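Local coordinates for protein phage integrase/site-specific recombinase (Haloarcula marismortui, PDB 3NRW) that probably binds DNA as a tyrosine-type site-specific recombinase, represented here by its all-helical N-terminal core-binding domain, at residues D23-D26 / A27-K30; D14-L17 / A18-T22. All coordinates share one frame; numbering follows the deposited sequence.

In the fold
The two contacts illustrate how one helix is ended and the next begun. Interaction 2 is the last two turns of helix 9-20, where the helix passes into the loop; interaction 1 is the end of that loop and the first turn of helix 26-45. The two are consecutive in the chain, and the loop is divided between them. Their centres lie 9 Å apart on the same side of the chain's centre. Ile29 joins them: its CD1 sits 3.6 Å from Arg20 O and 3.9 Å from Leu17 O, while its CG1 lies 3.7 Å from Gln21 NE2. Both interactions lie in the core-binding domain, the part that in such recombinases usually contacts DNA together with the catalytic domain.

Interaction 1. Residues D23-D26 / A27-K30; sequences DAAD and ASIK
Ala25 and Ser28 meet in a local contact at the N-terminus of helix 26-45, where the loop leaving helix 9-20 winds into the first helical turn. Ala25 O is the focal atom. It accepts a hydrogen bond from Ile29 N at 3.2 Å and takes a second, weak bond from Ser28 N. One residue on, Asp26 O receives Lys30 N at 3.0 Å.

Ala25 occupies the N-cap position, filled here by a residue whose methyl cannot accept a hydrogen bond from the helix. A water molecule beside the cap bridges the backbone to a side chain: it accepts from Ala25 N at 3.0 Å and lies 2.8 Å from Ser28 OG, a further hydrogen bond, tying the residue just before the helix to one in its first turn. The hydroxyl is placed for this by a chi1 of -68°, which sets OG beside Ser28 N and anti to the carbonyl carbon.

The Ala24 methyl packs on Ile29 CD1 at 3.9 Å and lies alongside Ser28 CB. Ile29 is buried, and its side chain also touches Gln21 in the preceding loop. The Lys30 chain runs out extended, its CG passing 3.5 Å from Asp26 O. Its ammonium remains 6.7 Å from Asp26 OD1, measured at NZ, too far for a salt bridge, although the opposite charges may still attract weakly.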
loop_
_atom_site.group_PDB
_atom_site.type_symbol
_atom_site.label_atom_id
_atom_site.label_comp_id
_atom_site.label_asym_id
_atom_site.label_seq_id
_atom_site.Cartn_x
_atom_site.Cartn_y
_atom_site.Cartn_z
ATOM N N ASP A 23 17.991 1.218 -1.605
ATOM C CA ASP A 23 18.283 2.458 -0.893
ATOM C C ASP A 23 17.660 2.509 0.500
ATOM O O ASP A 23 17.410 3.590 1.039
ATOM C CB ASP A 23 17.806 3.661 -1.713
ATOM C CG ASP A 23 16.363 3.524 -2.170
ATOM O OD1 ASP A 23 15.481 3.289 -1.318
ATOM O OD2 ASP A 23 16.113 3.659 -3.388
ATOM N N ALA A 24 17.414 1.340 1.081
ATOM C CA ALA A 24 16.822 1.259 2.412
ATOM C C ALA A 24 17.484 0.168 3.246
ATOM O O ALA A 24 17.875 -0.874 2.721
ATOM C CB ALA A 24 15.325 0.991 2.302
ATOM N N ALA A 25 17.609 0.416 4.547
ATOM C CA ALA A 25 18.212 -0.550 5.458
ATOM C C ALA A 25 17.273 -1.746 5.605
ATOM O O ALA A 25 16.084 -1.643 5.303
ATOM C CB ALA A 25 18.454 0.099 6.818
ATOM N N ASP A 26 17.815 -2.871 6.066
ATOM C CA ASP A 26 17.043 -4.101 6.262
ATOM C C ASP A 26 15.836 -3.874 7.164
ATOM O O ASP A 26 14.760 -4.431 6.930
ATOM C CB ASP A 26 17.910 -5.192 6.900
ATOM C CG ASP A 26 18.923 -5.789 5.940
ATOM O OD1 ASP A 26 19.704 -6.654 6.387
ATOM O OD2 ASP A 26 18.941 -5.407 4.750
ATOM N N ALA A 27 16.021 -3.072 8.208
ATOM C CA ALA A 27 14.939 -2.793 9.146
ATOM C C ALA A 27 13.810 -2.015 8.483
ATOM O O ALA A 27 12.641 -2.234 8.792
ATOM C CB ALA A 27 15.470 -2.025 10.350
ATOM N N SER A 28 14.154 -1.105 7.576
ATOM C CA SER A 28 13.130 -0.324 6.892
ATOM C C SER A 28 12.300 -1.238 5.994
ATOM O O SER A 28 11.076 -1.116 5.931
ATOM C CB SER A 28 13.769 0.790 6.063
ATOM O OG SER A 28 14.367 1.761 6.908
ATOM N N ILE A 29 12.972 -2.156 5.306
ATOM C CA ILE A 29 12.291 -3.099 4.426
ATOM C C ILE A 29 11.319 -3.936 5.248
ATOM O O ILE A 29 10.181 -4.158 4.836
ATOM C CB ILE A 29 13.288 -4.052 3.723
ATOM C CG1 ILE A 29 14.248 -3.254 2.832
ATOM C CG2 ILE A 29 12.528 -5.096 2.915
ATOM C CD1 ILE A 29 13.579 -2.409 1.765
ATOM N N LYS A 30 11.764 -4.408 6.409
ATOM C CA LYS A 30 10.887 -5.200 7.260
ATOM C C LYS A 30 9.687 -4.364 7.682
ATOM O O LYS A 30 8.556 -4.850 7.669
ATOM C CB LYS A 30 11.638 -5.715 8.494
ATOM C CG LYS A 30 12.551 -6.902 8.194
ATOM C CD LYS A 30 13.254 -7.407 9.440
ATOM C CE LYS A 30 14.094 -8.636 9.131
ATOM N NZ LYS A 30 14.861 -9.106 10.320
HETATM O O HOH W 1 16.340 2.952 5.369
#

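Interaction 2. Residues D14-L17 / A18-T22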
loop_
_atom_site.group_PDB
_atom_site.type_symbol
_atom_site.label_atom_id
_atom_site.label_comp_id
_atom_site.label_asym_id
_atom_site.label_seq_id
_atom_site.Cartn_x
_atom_site.Cartn_y
_atom_site.Cartn_z
ATOM N N ASP A 14 5.607 -7.411 -3.261
ATOM C CA ASP A 14 6.944 -7.990 -3.440
ATOM C C ASP A 14 7.812 -7.110 -4.340
ATOM O O ASP A 14 9.002 -6.923 -4.081
ATOM C CB ASP A 14 6.890 -9.392 -4.077
ATOM C CG ASP A 14 6.183 -10.432 -3.212
ATOM O OD1 ASP A 14 6.098 -10.259 -1.978
ATOM O OD2 ASP A 14 5.728 -11.446 -3.783
ATOM N N ARG A 15 7.218 -6.583 -5.405
ATOM C CA ARG A 15 7.955 -5.747 -6.348
ATOM C C ARG A 15 8.492 -4.496 -5.671
ATOM O O ARG A 15 9.642 -4.107 -5.879
ATOM C CB ARG A 15 7.058 -5.352 -7.522
ATOM C CG ARG A 15 7.828 -4.932 -8.764
ATOM C CD ARG A 15 6.880 -4.429 -9.831
ATOM N NE ARG A 15 7.557 -4.096 -11.083
ATOM C CZ ARG A 15 7.794 -4.961 -12.063
ATOM N NH1 ARG A 15 7.416 -6.229 -11.948
ATOM N NH2 ARG A 15 8.390 -4.553 -13.175
ATOM N N TYR A 16 7.652 -3.872 -4.853
ATOM C CA TYR A 16 8.030 -2.665 -4.139
ATOM C C TYR A 16 9.178 -2.923 -3.161
ATOM O O TYR A 16 10.153 -2.166 -3.123
ATOM C CB TYR A 16 6.810 -2.105 -3.392
ATOM C CG TYR A 16 7.102 -0.871 -2.572
ATOM C CD1 TYR A 16 7.523 0.314 -3.180
ATOM C CD2 TYR A 16 6.973 -0.890 -1.181
ATOM C CE1 TYR A 16 7.811 1.451 -2.421
ATOM C CE2 TYR A 16 7.259 0.242 -0.417
ATOM C CZ TYR A 16 7.678 1.405 -1.043
ATOM O OH TYR A 16 7.984 2.517 -0.292
ATOM N N LEU A 17 9.080 -3.994 -2.379
ATOM C CA LEU A 17 10.132 -4.300 -1.407
ATOM C C LEU A 17 11.478 -4.542 -2.094
ATOM O O LEU A 17 12.516 -4.083 -1.614
ATOM C CB LEU A 17 9.747 -5.518 -0.563
ATOM C CG LEU A 17 8.461 -5.362 0.257
ATOM C CD1 LEU A 17 8.261 -6.611 1.092
ATOM C CD2 LEU A 17 8.531 -4.124 1.151
ATOM N N ALA A 18 11.456 -5.253 -3.217
ATOM C CA ALA A 18 12.681 -5.528 -3.965
ATOM C C ALA A 18 13.244 -4.214 -4.498
ATOM O O ALA A 18 14.459 -3.993 -4.497
ATOM C CB ALA A 18 12.388 -6.482 -5.123
ATOM N N HIS A 19 12.346 -3.347 -4.960
ATOM C CA HIS A 19 12.713 -2.043 -5.499
ATOM C C HIS A 19 13.363 -1.138 -4.455
ATOM O O HIS A 19 14.271 -0.366 -4.770
ATOM C CB HIS A 19 11.477 -1.352 -6.094
ATOM C CG HIS A 19 11.649 0.118 -6.318
ATOM N ND1 HIS A 19 11.182 1.063 -5.428
ATOM C CD2 HIS A 19 12.247 0.804 -7.318
ATOM C CE1 HIS A 19 11.485 2.271 -5.876
ATOM N NE2 HIS A 19 12.132 2.140 -7.020
ATOM N N ARG A 20 12.893 -1.232 -3.215
ATOM C CA ARG A 20 13.432 -0.422 -2.124
ATOM C C ARG A 20 14.655 -1.099 -1.511
ATOM O O ARG A 20 15.400 -0.488 -0.742
ATOM C CB ARG A 20 12.367 -0.215 -1.043
ATOM C CG ARG A 20 11.235 0.721 -1.450
ATOM C CD ARG A 20 11.731 2.155 -1.575
ATOM N NE ARG A 20 12.327 2.622 -0.325
ATOM C CZ ARG A 20 12.736 3.866 -0.105
ATOM N NH1 ARG A 20 12.613 4.784 -1.054
ATOM N NH2 ARG A 20 13.270 4.193 1.064
ATOM N N GLN A 21 14.853 -2.365 -1.867
ATOM C CA GLN A 21 15.970 -3.158 -1.365
ATOM C C GLN A 21 17.301 -2.630 -1.902
ATOM O O GLN A 21 18.296 -3.354 -1.922
ATOM C CB GLN A 21 15.800 -4.617 -1.794
ATOM C CG GLN A 21 16.622 -5.618 -1.000
ATOM C CD GLN A 21 15.914 -6.072 0.261
ATOM O OE1 GLN A 21 14.845 -6.680 0.198
ATOM N NE2 GLN A 21 16.506 -5.780 1.413
ATOM N N THR A 22 17.320 -1.373 -2.337
ATOM C CA THR A 22 18.542 -0.784 -2.874
ATOM C C THR A 22 18.962 0.492 -2.151
ATOM O O THR A 22 20.149 0.813 -2.092
ATOM C CB THR A 22 18.394 -0.466 -4.376
ATOM O OG1 THR A 22 19.605 0.128 -4.861
ATOM C CG2 THR A 22 17.239 0.497 -4.607
#
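Tyr16 and Arg20 are linked through the backbone by Arg20 N bonding to Tyr16 O at 2.9 Å, one of three successive i to i+4 bonds that also join Ala18 N to Asp14 O and His19 N to Arg15 O. This is the C-terminal end of helix 9-20, in the all-helical core-binding domain. The bonding pattern changes here: Arg20 N is shared with a weak bond to Leu17 O, and Gln21 N makes a weak bond back to Ala18 O, a tighter i to i+3 link.

The same pair carries the main side-chain contact. Both side chains point the same way and lie side by side, with Arg20 CG over one face of the phenol ring and CD farther out, beside CE1 and OH. Arg20 CG makes a CH-pi contact, 3.9 Å from the ring centroid and displaced toward the rim, with CE1 and CZ as its nearest ring atoms. A chi1 of 178°, anti to the backbone nitrogen, lays the Tyr16 ring alongside Arg20. The bends at chi2 and chi3 turn the arginine chain back beside the ring, and the guanidinium and ring planes are 25° apart. Arg20 NH1 forms a long, weak ion pair with Asp23 in the following loop.

Helix 73-92 meets this surface too: Tyr16 packs against Trp86 with the ring planes at about 45°, and the His19 ring stacks on that of Tyr89. Leu17 reaches Phe32 and Arg33 of helix 26-45. Across the turn, Tyr16 O sits at the edge of the imidazole, near its plane, and His19 CB approaches Arg15 O to 3.3 Å.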